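Side-chain contacts in dermonecrotic toxin (Pasteurella multocida, PDB 2EBF), which is a mitogenic toxin that induces bone resorption, is associated with atrophic rhinitis of pigs and carries a thiol protease-like catalytic triad in its C-terminal region: residues Glu55-Lys58 with Ala59-Val63; His96-Met99 with Glu100-Leu104; Pro631-Ala634 with Ala635-Asp639. All blocks are in the same frame, centred on the assembly; numbering follows the deposited sequence.

Interaction 1: Glu55-Lys58 with Ala59-Val63; sequences EVLK and ARASV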
ATOM      1  N   GLU A  55      23.410  18.431 -23.055  1.00 28.91           N
ATOM      2  CA  GLU A  55      24.128  19.110 -24.154  1.00 29.53           C
ATOM      3  C   GLU A  55      23.372  18.997 -25.467  1.00 28.93           C
ATOM      4  O   GLU A  55      23.298  19.951 -26.238  1.00 29.26           O
ATOM      5  CB  GLU A  55      25.548  18.565 -24.344  1.00 30.40           C
ATOM      6  CG  GLU A  55      26.533  18.892 -23.226  1.00 34.07           C
ATOM      7  CD  GLU A  55      26.773  20.381 -23.003  1.00 37.30           C
ATOM      8  OE1 GLU A  55      26.645  21.200 -23.943  1.00 39.06           O
ATOM      9  OE2 GLU A  55      27.113  20.735 -21.859  1.00 41.08           O
ATOM     10  N   VAL A  56      22.803  17.829 -25.718  1.00 28.52           N
ATOM     11  CA  VAL A  56      22.033  17.628 -26.930  1.00 27.78           C
ATOM     12  C   VAL A  56      20.759  18.497 -26.899  1.00 28.62           C
ATOM     13  O   VAL A  56      20.433  19.179 -27.880  1.00 28.27           O
ATOM     14  CB  VAL A  56      21.722  16.130 -27.140  1.00 27.88           C
ATOM     15  CG1 VAL A  56      20.599  15.950 -28.123  1.00 26.46           C
ATOM     16  CG2 VAL A  56      22.967  15.395 -27.621  1.00 25.84           C
ATOM     17  N   LEU A  57      20.064  18.488 -25.764  1.00 28.57           N
ATOM     18  CA  LEU A  57      18.874  19.324 -25.583  1.00 29.65           C
ATOM     19  C   LEU A  57      19.166  20.799 -25.859  1.00 30.30           C
ATOM     20  O   LEU A  57      18.377  21.473 -26.526  1.00 30.25           O
ATOM     21  CB  LEU A  57      18.329  19.193 -24.160  1.00 29.07           C
ATOM     22  CG  LEU A  57      16.809  19.193 -23.908  1.00 30.49           C
ATOM     23  CD1 LEU A  57      16.471  19.903 -22.603  1.00 28.74           C
ATOM     24  CD2 LEU A  57      15.940  19.706 -25.063  1.00 26.63           C
ATOM     25  N   LYS A  58      20.302  21.275 -25.337  1.00 31.23           N
ATOM     26  CA  LYS A  58      20.738  22.668 -25.445  1.00 32.54           C
ATOM     27  C   LYS A  58      20.782  23.162 -26.876  1.00 32.86           C
ATOM     28  O   LYS A  58      20.413  24.300 -27.151  1.00 32.87           O
ATOM     29  CB  LYS A  58      22.128  22.837 -24.821  1.00 32.58           C
ATOM     30  CG  LYS A  58      22.135  23.227 -23.356  1.00 35.25           C
ATOM     31  CD  LYS A  58      23.276  22.543 -22.623  1.00 37.42           C
ATOM     32  CE  LYS A  58      23.974  23.460 -21.643  1.00 39.09           C
ATOM     33  NZ  LYS A  58      25.253  23.951 -22.244  1.00 40.24           N
ATOM     34  N   ALA A  59      21.259  22.312 -27.781  1.00 33.53           N
ATOM     35  CA  ALA A  59      21.341  22.668 -29.190  1.00 34.36           C
ATOM     36  C   ALA A  59      19.971  22.590 -29.854  1.00 34.97           C
ATOM     37  O   ALA A  59      19.634  23.446 -30.671  1.00 35.46           O
ATOM     38  CB  ALA A  59      22.345  21.779 -29.919  1.00 34.40           C
ATOM     39  N   ARG A  60      19.187  21.572 -29.500  1.00 35.31           N
ATOM     40  CA  ARG A  60      17.873  21.355 -30.102  1.00 35.87           C
ATOM     41  C   ARG A  60      16.857  22.408 -29.667  1.00 35.99           C
ATOM     42  O   ARG A  60      16.009  22.815 -30.457  1.00 36.26           O
ATOM     43  CB  ARG A  60      17.342  19.947 -29.778  1.00 36.15           C
ATOM     44  CG  ARG A  60      18.058  18.795 -30.509  1.00 36.89           C
ATOM     45  CD  ARG A  60      17.838  18.834 -32.025  1.00 39.65           C
ATOM     46  NE  ARG A  60      16.555  18.244 -32.387  1.00 42.36           N
ATOM     47  CZ  ARG A  60      16.384  17.232 -33.233  1.00 42.57           C
ATOM     48  NH1 ARG A  60      17.413  16.673 -33.865  1.00 41.79           N
ATOM     49  NH2 ARG A  60      15.157  16.790 -33.458  1.00 42.46           N
ATOM     50  N   ALA A  61      16.952  22.835 -28.415  1.00 35.93           N
ATOM     51  CA  ALA A  61      15.986  23.763 -27.832  1.00 36.75           C
ATOM     52  C   ALA A  61      16.484  25.208 -27.790  1.00 37.42           C
ATOM     53  O   ALA A  61      15.863  26.062 -27.150  1.00 37.31           O
ATOM     54  CB  ALA A  61      15.591  23.305 -26.445  1.00 36.46           C
ATOM     55  N   SER A  62      17.602  25.479 -28.455  1.00 38.51           N
ATOM     56  CA  SER A  62      18.153  26.833 -28.465  1.00 40.05           C
ATOM     57  C   SER A  62      17.298  27.775 -29.310  1.00 40.79           C
ATOM     58  O   SER A  62      16.777  27.392 -30.363  1.00 40.60           O
ATOM     59  CB  SER A  62      19.607  26.845 -28.943  1.00 40.05           C
ATOM     60  OG  SER A  62      19.686  26.697 -30.342  1.00 41.28           O
ATOM     61  N   VAL A  63      17.151  29.001 -28.816  1.00 42.05           N
ATOM     62  CA  VAL A  63      16.472  30.074 -29.537  1.00 43.49           C
ATOM     63  C   VAL A  63      17.422  31.273 -29.597  1.00 44.46           C
ATOM     64  O   VAL A  63      17.873  31.772 -28.559  1.00 44.68           O
ATOM     65  CB  VAL A  63      15.152  30.481 -28.842  1.00 43.44           C
ATOM     66  CG1 VAL A  63      14.384  31.497 -29.689  1.00 43.18           C
ATOM     67  CG2 VAL A  63      14.289  29.254 -28.546  1.00 43.66           C
TER

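Interaction 2: His96-Met99 with Glu100-Leu104; sequences HELM and ELIDL. With GLC (alpha-D-glucopyranose), chain C.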
ATOM      1  N   HIS A  96       9.645  10.744 -14.579  1.00 24.81           N
ATOM      2  CA  HIS A  96       8.245  11.175 -14.456  1.00 24.93           C
ATOM      3  C   HIS A  96       8.138  12.661 -14.067  1.00 25.34           C
ATOM      4  O   HIS A  96       7.294  13.376 -14.595  1.00 25.87           O
ATOM      5  CB  HIS A  96       7.477  10.306 -13.453  1.00 24.77           C
ATOM      6  CG  HIS A  96       7.088   8.949 -13.973  1.00 24.26           C
ATOM      7  ND1 HIS A  96       7.660   7.786 -13.508  1.00 20.73           N
ATOM      8  CD2 HIS A  96       6.153   8.568 -14.881  1.00 24.57           C
ATOM      9  CE1 HIS A  96       7.103   6.746 -14.111  1.00 25.63           C
ATOM     10  NE2 HIS A  96       6.192   7.195 -14.955  1.00 24.02           N
ATOM     11  N   GLU A  97       9.002  13.119 -13.155  1.00 25.30           N
ATOM     12  CA  GLU A  97       9.069  14.528 -12.772  1.00 25.81           C
ATOM     13  C   GLU A  97       9.373  15.428 -13.973  1.00 25.64           C
ATOM     14  O   GLU A  97       8.728  16.479 -14.144  1.00 24.99           O
ATOM     15  CB  GLU A  97      10.101  14.745 -11.653  1.00 25.73           C
ATOM     16  CG  GLU A  97       9.695  14.133 -10.297  1.00 26.51           C
ATOM     17  CD  GLU A  97      10.798  14.208  -9.238  1.00 27.95           C
ATOM     18  OE1 GLU A  97      11.873  14.749  -9.522  1.00 30.47           O
ATOM     19  OE2 GLU A  97      10.588  13.719  -8.111  1.00 32.11           O
ATOM     20  N   LEU A  98      10.321  15.011 -14.813  1.00 25.09           N
ATOM     21  CA  LEU A  98      10.659  15.768 -16.025  1.00 25.89           C
ATOM     22  C   LEU A  98       9.477  15.843 -16.977  1.00 26.12           C
ATOM     23  O   LEU A  98       9.228  16.889 -17.588  1.00 25.83           O
ATOM     24  CB  LEU A  98      11.837  15.135 -16.767  1.00 25.73           C
ATOM     25  CG  LEU A  98      12.862  16.074 -17.442  1.00 27.05           C
ATOM     26  CD1 LEU A  98      13.676  15.384 -18.527  1.00 26.09           C
ATOM     27  CD2 LEU A  98      12.332  17.446 -17.907  1.00 26.31           C
ATOM     28  N   MET A  99       8.766  14.729 -17.120  1.00 26.81           N
ATOM     29  CA  MET A  99       7.555  14.720 -17.935  1.00 28.30           C
ATOM     30  C   MET A  99       6.594  15.810 -17.448  1.00 27.09           C
ATOM     31  O   MET A  99       6.094  16.586 -18.254  1.00 26.47           O
ATOM     32  CB  MET A  99       6.866  13.356 -17.894  1.00 28.55           C
ATOM     33  CG  MET A  99       7.587  12.217 -18.616  1.00 30.51           C
ATOM     34  SD  MET A  99       6.563  10.739 -18.422  1.00 33.21           S
ATOM     35  CE  MET A  99       7.687   9.487 -18.994  1.00 33.90           C
ATOM     36  N   GLU A 100       6.358  15.881 -16.131  1.00 27.06           N
ATOM     37  CA  GLU A 100       5.480  16.930 -15.589  1.00 27.17           C
ATOM     38  C   GLU A 100       5.989  18.346 -15.905  1.00 27.32           C
ATOM     39  O   GLU A 100       5.205  19.199 -16.330  1.00 26.80           O
ATOM     40  CB  GLU A 100       5.180  16.771 -14.089  1.00 27.14           C
ATOM     41  CG  GLU A 100       4.259  17.913 -13.572  1.00 27.61           C
ATOM     42  CD  GLU A 100       3.848  17.802 -12.108  1.00 27.41           C
ATOM     43  OE1 GLU A 100       3.935  16.710 -11.507  1.00 26.60           O
ATOM     44  OE2 GLU A 100       3.417  18.838 -11.554  1.00 30.35           O
ATOM     45  N   LEU A 101       7.291  18.589 -15.717  1.00 27.44           N
ATOM     46  CA  LEU A 101       7.871  19.895 -16.055  1.00 27.44           C
ATOM     47  C   LEU A 101       7.569  20.304 -17.495  1.00 27.63           C
ATOM     48  O   LEU A 101       7.244  21.461 -17.759  1.00 27.87           O
ATOM     49  CB  LEU A 101       9.389  19.910 -15.821  1.00 28.07           C
ATOM     50  CG  LEU A 101       9.890  19.676 -14.393  1.00 27.20           C
ATOM     51  CD1 LEU A 101      11.378  19.943 -14.315  1.00 28.93           C
ATOM     52  CD2 LEU A 101       9.137  20.555 -13.412  1.00 27.78           C
ATOM     53  N   ILE A 102       7.682  19.354 -18.396  1.00 27.68           N
ATOM     54  CA  ILE A 102       7.379  19.578 -19.773  1.00 28.03           C
ATOM     55  C   ILE A 102       5.895  19.829 -20.017  1.00 28.16           C
ATOM     56  O   ILE A 102       5.552  20.730 -20.702  1.00 28.01           O
ATOM     57  CB  ILE A 102       7.922  18.463 -20.649  1.00 28.16           C
ATOM     58  CG1 ILE A 102       9.440  18.422 -20.540  1.00 29.18           C
ATOM     59  CG2 ILE A 102       7.504  18.618 -22.029  1.00 26.82           C
ATOM     60  CD1 ILE A 102      10.028  17.237 -21.137  1.00 35.44           C
ATOM     61  N   ASP A 103       5.044  19.022 -19.417  1.00 27.91           N
ATOM     62  CA  ASP A 103       3.594  19.264 -19.406  1.00 27.86           C
ATOM     63  C   ASP A 103       3.249  20.704 -19.009  1.00 28.16           C
ATOM     64  O   ASP A 103       2.481  21.382 -19.694  1.00 27.95           O
ATOM     65  CB  ASP A 103       2.890  18.304 -18.437  1.00 27.49           C
ATOM     66  CG  ASP A 103       2.857  16.871 -18.927  1.00 28.45           C
ATOM     67  OD1 ASP A 103       3.096  16.604 -20.132  1.00 27.58           O
ATOM     68  OD2 ASP A 103       2.590  15.993 -18.078  1.00 28.49           O
ATOM     69  N   LEU A 104       3.826  21.156 -17.895  1.00 27.86           N
ATOM     70  CA  LEU A 104       3.549  22.468 -17.336  1.00 28.36           C
ATOM     71  C   LEU A 104       4.058  23.588 -18.246  1.00 29.18           C
ATOM     72  O   LEU A 104       3.375  24.593 -18.435  1.00 28.40           O
ATOM     73  CB  LEU A 104       4.181  22.603 -15.949  1.00 28.34           C
ATOM     74  CG  LEU A 104       3.568  21.779 -14.807  1.00 28.61           C
ATOM     75  CD1 LEU A 104       4.440  21.870 -13.563  1.00 28.80           C
ATOM     76  CD2 LEU A 104       2.144  22.238 -14.487  1.00 29.00           C
TER
HETATM   77  C1  GLC C   2      -2.104  13.199 -20.337  1.00 45.24           C
HETATM   78  C2  GLC C   2      -3.520  13.604 -19.927  1.00 45.23           C
HETATM   79  C3  GLC C   2      -3.951  14.836 -20.732  1.00 45.51           C
HETATM   80  C4  GLC C   2      -2.955  15.980 -20.550  1.00 45.92           C
HETATM   81  C5  GLC C   2      -1.523  15.515 -20.842  1.00 45.05           C
HETATM   82  C6  GLC C   2      -0.510  16.570 -20.418  1.00 45.05           C
HETATM   83  O1  GLC C   2      -2.139  12.813 -21.713  1.00 44.52           O
HETATM   84  O2  GLC C   2      -4.419  12.509 -20.145  1.00 44.04           O
HETATM   85  O3  GLC C   2      -5.255  15.287 -20.363  1.00 45.77           O
HETATM   86  O4  GLC C   2      -3.316  17.069 -21.420  1.00 46.56           O
HETATM   87  O5  GLC C   2      -1.209  14.308 -20.131  1.00 44.92           O
HETATM   88  O6  GLC C   2      -0.613  16.758 -19.001  1.00 44.25           O

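Interaction 3: Pro631-Ala634 with Ala635-Asp639; sequences PKVA and ARLKD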
ATOM      1  N   PRO A 631      10.522 -39.272 -17.673  1.00 30.40           N
ATOM      2  CA  PRO A 631       9.468 -40.262 -17.406  1.00 29.81           C
ATOM      3  C   PRO A 631      10.010 -41.640 -16.957  1.00 28.98           C
ATOM      4  O   PRO A 631       9.358 -42.325 -16.174  1.00 29.02           O
ATOM      5  CB  PRO A 631       8.733 -40.369 -18.754  1.00 29.99           C
ATOM      6  CG  PRO A 631       9.082 -39.096 -19.490  1.00 31.23           C
ATOM      7  CD  PRO A 631      10.506 -38.835 -19.080  1.00 30.74           C
ATOM      8  N   LYS A 632      11.188 -42.023 -17.441  1.00 28.46           N
ATOM      9  CA  LYS A 632      11.805 -43.295 -17.062  1.00 28.65           C
ATOM     10  C   LYS A 632      12.220 -43.251 -15.587  1.00 28.08           C
ATOM     11  O   LYS A 632      12.062 -44.230 -14.848  1.00 28.25           O
ATOM     12  CB  LYS A 632      13.009 -43.600 -17.951  1.00 28.75           C
ATOM     13  CG  LYS A 632      12.700 -43.695 -19.439  1.00 30.75           C
ATOM     14  CD  LYS A 632      13.979 -43.841 -20.265  1.00 30.43           C
ATOM     15  CE  LYS A 632      13.732 -43.636 -21.768  1.00 35.14           C
ATOM     16  NZ  LYS A 632      12.530 -44.359 -22.281  1.00 37.60           N
ATOM     17  N   VAL A 633      12.751 -42.111 -15.158  1.00 26.85           N
ATOM     18  CA  VAL A 633      13.065 -41.911 -13.745  1.00 26.33           C
ATOM     19  C   VAL A 633      11.805 -41.993 -12.883  1.00 26.76           C
ATOM     20  O   VAL A 633      11.788 -42.702 -11.875  1.00 26.02           O
ATOM     21  CB  VAL A 633      13.822 -40.574 -13.528  1.00 25.75           C
ATOM     22  CG1 VAL A 633      13.964 -40.248 -12.051  1.00 25.45           C
ATOM     23  CG2 VAL A 633      15.181 -40.656 -14.206  1.00 25.49           C
ATOM     24  N   ALA A 634      10.740 -41.290 -13.282  1.00 27.24           N
ATOM     25  CA  ALA A 634       9.490 -41.341 -12.513  1.00 27.88           C
ATOM     26  C   ALA A 634       8.940 -42.772 -12.406  1.00 28.02           C
ATOM     27  O   ALA A 634       8.435 -43.171 -11.358  1.00 29.11           O
ATOM     28  CB  ALA A 634       8.443 -40.385 -13.100  1.00 27.62           C
ATOM     29  N   ALA A 635       9.064 -43.542 -13.476  1.00 28.68           N
ATOM     30  CA  ALA A 635       8.587 -44.931 -13.508  1.00 29.10           C
ATOM     31  C   ALA A 635       9.381 -45.811 -12.529  1.00 29.17           C
ATOM     32  O   ALA A 635       8.804 -46.622 -11.793  1.00 28.88           O
ATOM     33  CB  ALA A 635       8.673 -45.481 -14.927  1.00 29.19           C
ATOM     34  N   ARG A 636      10.699 -45.633 -12.503  1.00 28.86           N
ATOM     35  CA  ARG A 636      11.534 -46.387 -11.555  1.00 28.90           C
ATOM     36  C   ARG A 636      11.251 -45.977 -10.107  1.00 28.57           C
ATOM     37  O   ARG A 636      11.141 -46.831  -9.232  1.00 28.67           O
ATOM     38  CB  ARG A 636      13.027 -46.266 -11.901  1.00 28.70           C
ATOM     39  CG  ARG A 636      13.972 -47.119 -11.036  1.00 29.01           C
ATOM     40  CD  ARG A 636      13.535 -48.591 -10.920  1.00 30.54           C
ATOM     41  NE  ARG A 636      14.311 -49.312  -9.915  1.00 31.59           N
ATOM     42  CZ  ARG A 636      13.920 -50.429  -9.309  1.00 33.53           C
ATOM     43  NH1 ARG A 636      12.746 -50.982  -9.595  1.00 33.30           N
ATOM     44  NH2 ARG A 636      14.704 -50.993  -8.403  1.00 34.16           N
ATOM     45  N   LEU A 637      11.112 -44.679  -9.851  1.00 28.26           N
ATOM     46  CA  LEU A 637      10.754 -44.211  -8.511  1.00 28.46           C
ATOM     47  C   LEU A 637       9.469 -44.876  -8.002  1.00 29.21           C
ATOM     48  O   LEU A 637       9.374 -45.236  -6.834  1.00 29.13           O
ATOM     49  CB  LEU A 637      10.599 -42.689  -8.474  1.00 27.94           C
ATOM     50  CG  LEU A 637      11.851 -41.815  -8.584  1.00 27.57           C
ATOM     51  CD1 LEU A 637      11.450 -40.344  -8.684  1.00 27.19           C
ATOM     52  CD2 LEU A 637      12.809 -42.048  -7.386  1.00 26.48           C
ATOM     53  N   LYS A 638       8.495 -45.026  -8.896  1.00 30.68           N
ATOM     54  CA  LYS A 638       7.230 -45.695  -8.595  1.00 31.83           C
ATOM     55  C   LYS A 638       7.476 -47.151  -8.230  1.00 32.32           C
ATOM     56  O   LYS A 638       7.024 -47.613  -7.177  1.00 32.62           O
ATOM     57  CB  LYS A 638       6.290 -45.605  -9.800  1.00 32.24           C
ATOM     58  CG  LYS A 638       4.883 -46.133  -9.539  1.00 33.71           C
ATOM     59  CD  LYS A 638       4.099 -46.191 -10.832  1.00 36.34           C
ATOM     60  CE  LYS A 638       2.703 -46.754 -10.625  1.00 37.50           C
ATOM     61  NZ  LYS A 638       2.141 -47.183 -11.953  1.00 38.05           N
ATOM     62  N   ASP A 639       8.203 -47.864  -9.093  1.00 32.80           N
ATOM     63  CA  ASP A 639       8.552 -49.263  -8.840  1.00 33.50           C
ATOM     64  C   ASP A 639       9.369 -49.457  -7.561  1.00 33.22           C
ATOM     65  O   ASP A 639       9.316 -50.525  -6.953  1.00 33.61           O
ATOM     66  CB  ASP A 639       9.299 -49.868 -10.034  1.00 33.99           C
ATOM     67  CG  ASP A 639       8.428 -50.001 -11.268  1.00 35.98           C
ATOM     68  OD1 ASP A 639       7.215 -49.708 -11.186  1.00 38.70           O
ATOM     69  OD2 ASP A 639       8.962 -50.395 -12.328  1.00 38.88           O
TER

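Interaction 1: Glu55-Lys58 with Ala59-Val63
Leu57 has chi1 at -143° and chi2 at -144°, both away from staggered positions, and together they bring CD2 beside the methyl of Ala61, one helical turn on. Leu57 CD2 lies 3.9 Å from Ala61 CB. The same two residues share a backbone bond. Ala61 N donates to Leu57 O at 2.7 Å. The CG of Arg60 stands beside its own N, anti to the carbonyl carbon (chi1 -72°), which puts Arg60 CG 3.6 Å from Val56 O. Arg60 N donates to that same Val56 O at 3.1 Å. Ala59 N makes weak bonds to both Glu55 O and Val56 O. Ala61 is the first residue to leave helical geometry, and the helix runs out here. Ser62 follows: its CB lies 3.2 Å from Lys58 O, and its OG donates to Ala59 O at 3.3 Å from above the carbonyl plane. On the outer side, a bent Lys58 chain brings its NZ to 3.5 Å from Glu55 OE1, a salt bridge along the surface. Leu57 and Ala61 are the buried pair. In the membrane localization domain, Leu57, on helix 54-60, and Ala61, just after it, face helices 70-84 and 115-129. Leu57 touches Ile75, Leu76, Ala117 and Leu121, while Ala61 meets Tyr72, Ala117 and Phe118.

Interaction 2: His96-Met99 with Glu100-Leu104
Asp103 leans back over the carbonyl of Met99, one turn earlier. Asp103 CB is 3.6 Å from Met99 O. Asp103 CG, beside its own N and anti to the carbonyl carbon (chi1 -71°), comes to 3.3 Å from the same Met99 O. At the tip the carboxylate divides its partners. Asp103 OD1 makes a salt bridge to Arg122 and comes to 3.6 Å from C6 of a bound glucose (chain C). Asp103 OD2 makes one to Lys147 and is 3.4 Å from O6 of that glucose. The two cations probably favour the charged form of the acid. Lys147 also bonds to this sugar, so Asp103 and Lys147 both belong to its pocket. Asp103 N donates to Met99 O at 2.9 Å in a nearly straight bond, with an N-H...O angle of 174°. On the inner face, Leu98 and Ile102 cross at a slant. Leu98 CD2 lies 4.0 Å from Ile102 CD1. Ile102 CG1 also rests 3.3 Å from Leu98 O, the oxygen that accepts Ile102 N. Glu100 extends away from the contact, gripped by a salt bridge to Arg312 and a hydrogen bond from Gly148 N. Helix 88-108 is thus packed on several sides. Leu98 reaches Ile75 and Ile82 of helix 70-84, and Leu125 of helix 115-129. Met99 lies on Leu125 and Leu129 of the latter helix, and His96 touches Ala152 and Leu156 of helix 151-164.

Interaction 3: Pro631-Ala634 with Ala635-Asp639
Apolar contact joins Val633 and Leu637, one turn apart on the inner face of helix 629-639. The branch that touches is a methyl on each side, Val633 CG1 and Leu637 CD1, 4.2 Å apart. This is a light touch. Leu637 also packs on the backbone: its CG stands beside its own N (chi1 -71°) and comes within 3.4 Å of Val633 O. The methyl of Ala635 behaves likewise, with its CB 3.5 Å from Pro631 O.

Backbone hydrogen bonds carry most of the rest. Four successive i to i+4 bonds bind the two segments. Leu637 N donates to Val633 O at 2.9 Å, with a nearly straight N-H...O angle of 171°. The other three run from Ala635 N to Pro631 O, from Arg636 N to Lys632 O and from Lys638 N to Ala634 O.

The charged ends of Arg636 and Lys638 lead away from the contact. Arg636 leaves through a chain bent at chi2 (50°), and its NH2 forms a salt bridge with Asp612. Lys638 runs out fully extended.

The i to i+4 bonds make this an alpha helix, and its buried apolar face makes it amphipathic. Val633 and Leu637 rest on Met615 of helix 613-617 and on Ala669 and Phe671 of strand 660-673. The helix thus packs on the antiparallel sheet of the C3 domain. A thiol protease-like triad is reported for the C-terminal region. The phosphonate pocket lies just before this helix in sequence, and its Cys626 is in a disulfide with Cys620.

Overall arrangement
Interactions 1 and 2 both belong to the membrane localization domain. Their centres are about 17 Å apart and their nearest atoms about 7 Å, so they do not touch. Helices 70-84 and 115-129 link them. On helix 70-84, Ile75 is touched by Leu57 of interaction 1 and by Leu98 of interaction 2. On helix 115-129, Leu57 meets Leu121 and Leu98 meets Leu125. Interaction 2 also borders the bound sugars, through Asp103 and Leu104. Interaction 3 stands apart in the C3 domain. Its centre is about 69 Å from that of interaction 1 and about 62 Å from that of interaction 2. There Lys632 has its side chain about 8 Å from the bound phosphonate.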